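Gamma-glutamylcyclotransferase (Homo sapiens, PDB 3CRY) catalyses the release of 5-oxoproline from gamma-glutamyl dipeptides, works as a homodimer and may contribute to glutathione homeostasis. Local coordinates at residues F41-L46 / G151-Y156; F49-G54 / K161-N166. The protein carries 1 engineered substitution. All blocks are in the same frame, centred on the assembly; numbering follows the deposited sequence. Where two conformers were deposited one is given.

From the N terminus, the chain lays down strand 39-46 and then, after a short turn, strand 49-56. Each is later met by residues flanking helix 154-161. Interaction 1 closes first, bringing residues 151-156 back to 41-46 over 104 intervening residues. Interaction 2 closes over 106, joining 161-166 to 49-54. Because the segments alternate along the sequence, the two closures cross. Interaction 1 ties the five-stranded sheet to the link leading into the helix, and interaction 2 ties the three-stranded sheet to the loop beyond its end. Their centres lie about 17 Å apart, yet they touch where Y156 OH packs 3.8 Å from L51 CD2.

Interaction 1: residues F41-L46 / G151-Y156; sequences FCVARL and GLPLEY
The peptide group that follows G151 turns one face to V43: CG2 sits almost straight above its carbonyl, 3.8 Å from G151 O and 4.1 Å from G151 C. The puckered pyrrolidine ring of P153 comes in by a corner, its CD 4.4 Å from V43 CG1. From a third direction the isobutyl end of L152 comes in, its CD1 lying 4.0 Å from the same V43 CG1, with the two side chains set at a slant to each other. The torsion of V43 (chi1 175°) explains this division of labour: CG1 is trans to the backbone N and meets L152 and P153, while CG2, beside that N, is left for the peptide face.

Topologically, a single residue of strand 39-46 fits against the link between two helices. G151, with positive phi (74°), is the C-prime residue of the Schellman motif that ends helix 137-149, and P153 is the N-cap of helix 154-161. W80 of strand 77-87 and Q115, in a loop, each touch both V43 and P153. The L152 side chain is about 7 Å from that of Y22, a residue inferred to bind substrate, which places the junction near the probable substrate site.

V43 supplies 72 of the 121 Å² buried in total. With neither hydrogen bonds nor paired charges between the segments, the contact rests on van der Waals and hydrophobic forces, and the fit depends on shape complementarity rather than on directional bonds.

Interaction 2: residues F49-G54 / K161-N166; sequences FKLDFG and KAIEPN
I163 lays its terminal methyl against the outer end of the F53 ring, CD1 lying 3.6 Å from CE1 and 3.7 Å from CZ of that ring. The approach is oblique to the ring. F53 belongs to strand 49-56, the middle strand of the three-stranded antiparallel sheet in this gamma-glutamylcyclotransferase fold, whereas I163 stands in the loop that follows helix 154-161. The two side chains come from opposite directions, so they meet at their far ends and the backbones stay well apart.

Torsions account for the reach. I163 has CG1 beside its backbone N, and chi2 of 171° then extends the chain so that CD1 leads. L51, two residues before F53 and directed to the same side of the strand, adds a looser apolar contact, its CD2 lying 4.4 Å from I163 CD1. One methyl thus bridges two side chains of the strand, and I163 provides 50 of the 90 Å² buried between the segments.

The strand face used here probably borders the substrate site. The F53 side chain is about 4 Å from that of Y139, and the L51 side chain is about 4 Å from that of Y22, both inferred substrate-binding residues. F53 further packs on I143 of helix 137-149. K140, from that helix, donates through NZ to the carbonyls of K161 and I163, which ties the loop to that helix.

Just ahead of F53 the backbone has a local polar tie of its own: F53 N gives a weak, bent hydrogen bond to D52 OD1, 2.9 Å long with an N-H...O angle of 143°.

Interaction 1: residues F41-L46 / G151-Y156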
loop_
_atom_site.group_PDB
_atom_site.type_symbol
_atom_site.label_atom_id
_atom_site.label_comp_id
_atom_site.label_asym_id
_atom_site.label_seq_id
_atom_site.Cartn_x
_atom_site.Cartn_y
_atom_site.Cartn_z
ATOM N N PHE A 41 1.635 15.751 -16.310
ATOM C CA PHE A 41 1.632 14.698 -17.337
ATOM C C PHE A 41 0.229 14.437 -17.880
ATOM O O PHE A 41 0.018 14.513 -19.091
ATOM C CB PHE A 41 2.283 13.426 -16.791
ATOM C CG PHE A 41 2.508 12.341 -17.819
ATOM C CD1 PHE A 41 3.599 12.405 -18.679
ATOM C CD2 PHE A 41 1.671 11.228 -17.871
ATOM C CE1 PHE A 41 3.837 11.385 -19.622
ATOM C CE2 PHE A 41 1.890 10.204 -18.811
ATOM C CZ PHE A 41 2.978 10.285 -19.688
ATOM N N CYS A 42 -0.728 14.117 -17.001
ATOM C CA CYS A 42 -2.131 13.972 -17.434
ATOM C C CYS A 42 -3.064 13.836 -16.238
ATOM O O CYS A 42 -2.603 13.636 -15.110
ATOM C CB CYS A 42 -2.283 12.740 -18.323
ATOM S SG CYS A 42 -2.054 11.156 -17.500
ATOM N N VAL A 43 -4.368 13.972 -16.505
ATOM C CA VAL A 43 -5.427 13.654 -15.554
ATOM C C VAL A 43 -5.748 12.170 -15.719
ATOM O O VAL A 43 -5.727 11.653 -16.838
ATOM C CB VAL A 43 -6.692 14.481 -15.862
ATOM C CG1 VAL A 43 -7.851 14.077 -14.952
ATOM C CG2 VAL A 43 -6.386 15.973 -15.686
ATOM N N ALA A 44 -6.020 11.491 -14.615
ATOM C CA ALA A 44 -6.309 10.050 -14.685
ATOM C C ALA A 44 -7.249 9.568 -13.586
ATOM O O ALA A 44 -7.374 10.211 -12.529
ATOM C CB ALA A 44 -5.007 9.240 -14.694
ATOM N N ARG A 45 -7.886 8.418 -13.844
ATOM C CA ARG A 45 -8.857 7.824 -12.925
ATOM C C ARG A 45 -8.321 6.525 -12.331
ATOM O O ARG A 45 -7.865 5.634 -13.065
ATOM C CB ARG A 45 -10.192 7.561 -13.660
ATOM C CG ARG A 45 -11.195 6.733 -12.850
ATOM C CD ARG A 45 -12.644 6.769 -13.359
ATOM N NE ARG A 45 -12.799 6.498 -14.786
ATOM C CZ ARG A 45 -13.951 6.656 -15.448
ATOM N NH1 ARG A 45 -15.050 7.082 -14.813
ATOM N NH2 ARG A 45 -14.024 6.387 -16.750
ATOM N N LEU A 46 -8.374 6.424 -10.999
ATOM C CA LEU A 46 -8.079 5.177 -10.318
ATOM C C LEU A 46 -9.392 4.446 -10.025
ATOM O O LEU A 46 -10.224 4.906 -9.236
ATOM C CB LEU A 46 -7.221 5.420 -9.060
ATOM C CG LEU A 46 -6.870 4.192 -8.210
ATOM C CD1 LEU A 46 -6.022 3.180 -8.970
ATOM C CD2 LEU A 46 -6.173 4.639 -6.916
ATOM N N GLY A 151 -7.848 20.438 -14.377
ATOM C CA GLY A 151 -8.868 19.885 -15.276
ATOM C C GLY A 151 -9.452 18.526 -14.908
ATOM O O GLY A 151 -9.752 17.730 -15.802
ATOM N N LEU A 152 -9.638 18.239 -13.613
ATOM C CA LEU A 152 -10.358 17.003 -13.251
ATOM C C LEU A 152 -11.825 17.130 -13.711
ATOM O O LEU A 152 -12.333 18.249 -13.842
ATOM C CB LEU A 152 -10.266 16.736 -11.740
ATOM C CG LEU A 152 -9.054 15.941 -11.243
ATOM C CD1 LEU A 152 -7.726 16.462 -11.690
ATOM C CD2 LEU A 152 -9.107 15.806 -9.736
ATOM N N PRO A 153 -12.505 15.993 -13.984
ATOM C CA PRO A 153 -13.903 16.077 -14.452
ATOM C C PRO A 153 -14.791 16.919 -13.534
ATOM O O PRO A 153 -14.670 16.860 -12.305
ATOM C CB PRO A 153 -14.347 14.598 -14.510
ATOM C CG PRO A 153 -13.036 13.866 -14.823
ATOM C CD PRO A 153 -12.044 14.592 -13.911
ATOM N N LEU A 154 -15.678 17.718 -14.127
ATOM C CA LEU A 154 -16.444 18.668 -13.324
ATOM C C LEU A 154 -17.307 17.967 -12.282
ATOM O O LEU A 154 -17.518 18.504 -11.192
ATOM C CB LEU A 154 -17.282 19.619 -14.216
ATOM C CG LEU A 154 -16.480 20.456 -15.240
ATOM C CD1 LEU A 154 -17.352 20.834 -16.424
ATOM C CD2 LEU A 154 -15.844 21.719 -14.640
ATOM N N GLU A 155 -17.801 16.768 -12.593
ATOM C CA GLU A 155 -18.605 16.056 -11.611
ATOM C C GLU A 155 -17.766 15.543 -10.438
ATOM O O GLU A 155 -18.252 15.484 -9.301
ATOM C CB GLU A 155 -19.453 14.947 -12.226
ATOM C CG GLU A 155 -20.452 14.342 -11.234
ATOM C CD GLU A 155 -21.006 15.340 -10.190
ATOM O OE1 GLU A 155 -20.849 15.056 -8.974
ATOM O OE2 GLU A 155 -21.607 16.389 -10.569
ATOM N N TYR A 156 -16.497 15.215 -10.693
ATOM C CA TYR A 156 -15.612 14.866 -9.581
ATOM C C TYR A 156 -15.306 16.105 -8.740
ATOM O O TYR A 156 -15.247 16.025 -7.514
ATOM C CB TYR A 156 -14.332 14.171 -10.059
ATOM C CG TYR A 156 -13.499 13.622 -8.915
ATOM C CD1 TYR A 156 -13.837 12.403 -8.296
ATOM C CD2 TYR A 156 -12.378 14.315 -8.449
ATOM C CE1 TYR A 156 -13.099 11.896 -7.257
ATOM C CE2 TYR A 156 -11.613 13.812 -7.392
ATOM C CZ TYR A 156 -11.980 12.587 -6.801
ATOM O OH TYR A 156 -11.269 12.064 -5.749
#

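Interaction 2: residues F49-G54 / K161-N166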
loop_
_atom_site.group_PDB
_atom_site.type_symbol
_atom_site.label_atom_id
_atom_site.label_comp_id
_atom_site.label_asym_id
_atom_site.label_seq_id
_atom_site.Cartn_x
_atom_site.Cartn_y
_atom_site.Cartn_z
ATOM N N PHE A 49 -11.161 2.427 -6.014
ATOM C CA PHE A 49 -10.658 3.008 -4.766
ATOM C C PHE A 49 -11.592 4.140 -4.359
ATOM O O PHE A 49 -12.299 4.709 -5.224
ATOM C CB PHE A 49 -9.261 3.610 -4.961
ATOM C CG PHE A 49 -8.125 2.605 -4.937
ATOM C CD1 PHE A 49 -7.898 1.761 -6.023
ATOM C CD2 PHE A 49 -7.241 2.555 -3.841
ATOM C CE1 PHE A 49 -6.828 0.859 -6.016
ATOM C CE2 PHE A 49 -6.181 1.652 -3.837
ATOM C CZ PHE A 49 -5.971 0.821 -4.921
ATOM N N LYS A 50 -11.585 4.466 -3.066
ATOM C CA LYS A 50 -12.423 5.535 -2.502
ATOM C C LYS A 50 -11.544 6.506 -1.725
ATOM O O LYS A 50 -10.602 6.078 -1.028
ATOM C CB LYS A 50 -13.494 4.937 -1.581
ATOM C CG LYS A 50 -14.421 5.950 -0.925
ATOM C CD LYS A 50 -15.455 5.243 -0.021
ATOM C CE LYS A 50 -16.461 6.228 0.574
ATOM N NZ LYS A 50 -17.553 6.519 -0.395
ATOM N N LEU A 51 -11.851 7.798 -1.830
ATOM C CA LEU A 51 -11.114 8.851 -1.123
ATOM C C LEU A 51 -11.610 8.971 0.331
ATOM O O LEU A 51 -12.821 8.913 0.595
ATOM C CB LEU A 51 -11.328 10.191 -1.864
ATOM C CG LEU A 51 -10.600 11.437 -1.343
ATOM C CD1 LEU A 51 -9.111 11.363 -1.622
ATOM C CD2 LEU A 51 -11.192 12.681 -1.980
ATOM N N ASP A 52 -10.692 9.154 1.276
ATOM C CA ASP A 52 -11.056 9.342 2.678
ATOM C C ASP A 52 -10.072 10.370 3.252
ATOM O O ASP A 52 -9.107 10.774 2.573
ATOM C CB ASP A 52 -10.985 8.012 3.452
ATOM C CG ASP A 52 -11.694 8.050 4.804
ATOM O OD1 ASP A 52 -12.457 9.001 5.117
ATOM O OD2 ASP A 52 -11.457 7.100 5.580
ATOM N N PHE A 53 -10.350 10.831 4.471
ATOM C CA PHE A 53 -9.448 11.744 5.195
ATOM C C PHE A 53 -9.263 11.246 6.606
ATOM O O PHE A 53 -10.211 10.772 7.228
ATOM C CB PHE A 53 -9.983 13.203 5.204
ATOM C CG PHE A 53 -10.105 13.798 3.824
ATOM C CD1 PHE A 53 -11.207 13.489 3.013
ATOM C CD2 PHE A 53 -9.087 14.592 3.294
ATOM C CE1 PHE A 53 -11.306 13.997 1.713
ATOM C CE2 PHE A 53 -9.182 15.133 1.994
ATOM C CZ PHE A 53 -10.297 14.829 1.196
ATOM N N GLY A 54 -8.038 11.352 7.112
ATOM C CA GLY A 54 -7.803 10.907 8.475
ATOM C C GLY A 54 -6.517 11.347 9.113
ATOM O O GLY A 54 -5.697 12.056 8.511
ATOM N N LYS A 161 -16.045 19.358 -3.683
ATOM C CA LYS A 161 -16.677 20.533 -3.077
ATOM C C LYS A 161 -17.736 20.144 -2.030
ATOM O O LYS A 161 -18.035 20.937 -1.138
ATOM C CB LYS A 161 -17.282 21.432 -4.161
ATOM C CG LYS A 161 -16.226 22.091 -5.049
ATOM C CD LYS A 161 -16.827 22.643 -6.319
ATOM C CE LYS A 161 -17.579 23.943 -6.060
ATOM N NZ LYS A 161 -18.140 24.510 -7.345
ATOM N N ALA A 162 -18.274 18.932 -2.146
ATOM C CA ALA A 162 -19.290 18.426 -1.225
ATOM C C ALA A 162 -18.685 17.925 0.090
ATOM O O ALA A 162 -19.408 17.626 1.032
ATOM C CB ALA A 162 -20.107 17.330 -1.893
ATOM N N ILE A 163 -17.357 17.874 0.185
ATOM C CA ILE A 163 -16.727 17.344 1.412
ATOM C C ILE A 163 -17.007 18.262 2.599
ATOM O O ILE A 163 -16.826 19.478 2.483
ATOM C CB ILE A 163 -15.202 17.203 1.223
ATOM C CG1 ILE A 163 -14.905 16.146 0.146
ATOM C CG2 ILE A 163 -14.513 16.841 2.548
ATOM C CD1 ILE A 163 -13.440 16.095 -0.274
ATOM N N GLU A 164 -17.429 17.700 3.733
ATOM C CA GLU A 164 -17.677 18.534 4.914
ATOM C C GLU A 164 -16.370 18.700 5.723
ATOM O O GLU A 164 -15.826 17.710 6.218
ATOM C CB GLU A 164 -18.800 17.936 5.779
ATOM C CG GLU A 164 -20.191 18.003 5.101
ATOM C CD GLU A 164 -20.924 19.352 5.317
ATOM O OE1 GLU A 164 -20.422 20.190 6.087
ATOM O OE2 GLU A 164 -22.023 19.579 4.719
ATOM N N PRO A 165 -15.863 19.939 5.847
ATOM C CA PRO A 165 -14.591 20.140 6.563
ATOM C C PRO A 165 -14.810 20.175 8.070
ATOM O O PRO A 165 -15.970 20.198 8.548
ATOM C CB PRO A 165 -14.098 21.502 6.036
ATOM C CG PRO A 165 -15.388 22.256 5.755
ATOM C CD PRO A 165 -16.419 21.214 5.342
ATOM N N ASN A 166 -13.723 20.181 8.829
ATOM C CA ASN A 166 -13.837 20.477 10.244
ATOM C C ASN A 166 -14.028 21.987 10.456
ATOM O O ASN A 166 -14.189 22.734 9.498
ATOM C CB ASN A 166 -12.658 19.906 11.046
ATOM C CG ASN A 166 -11.328 20.621 10.790
ATOM O OD1 ASN A 166 -11.264 21.778 10.367
ATOM N ND2 ASN A 166 -10.255 19.921 11.074
#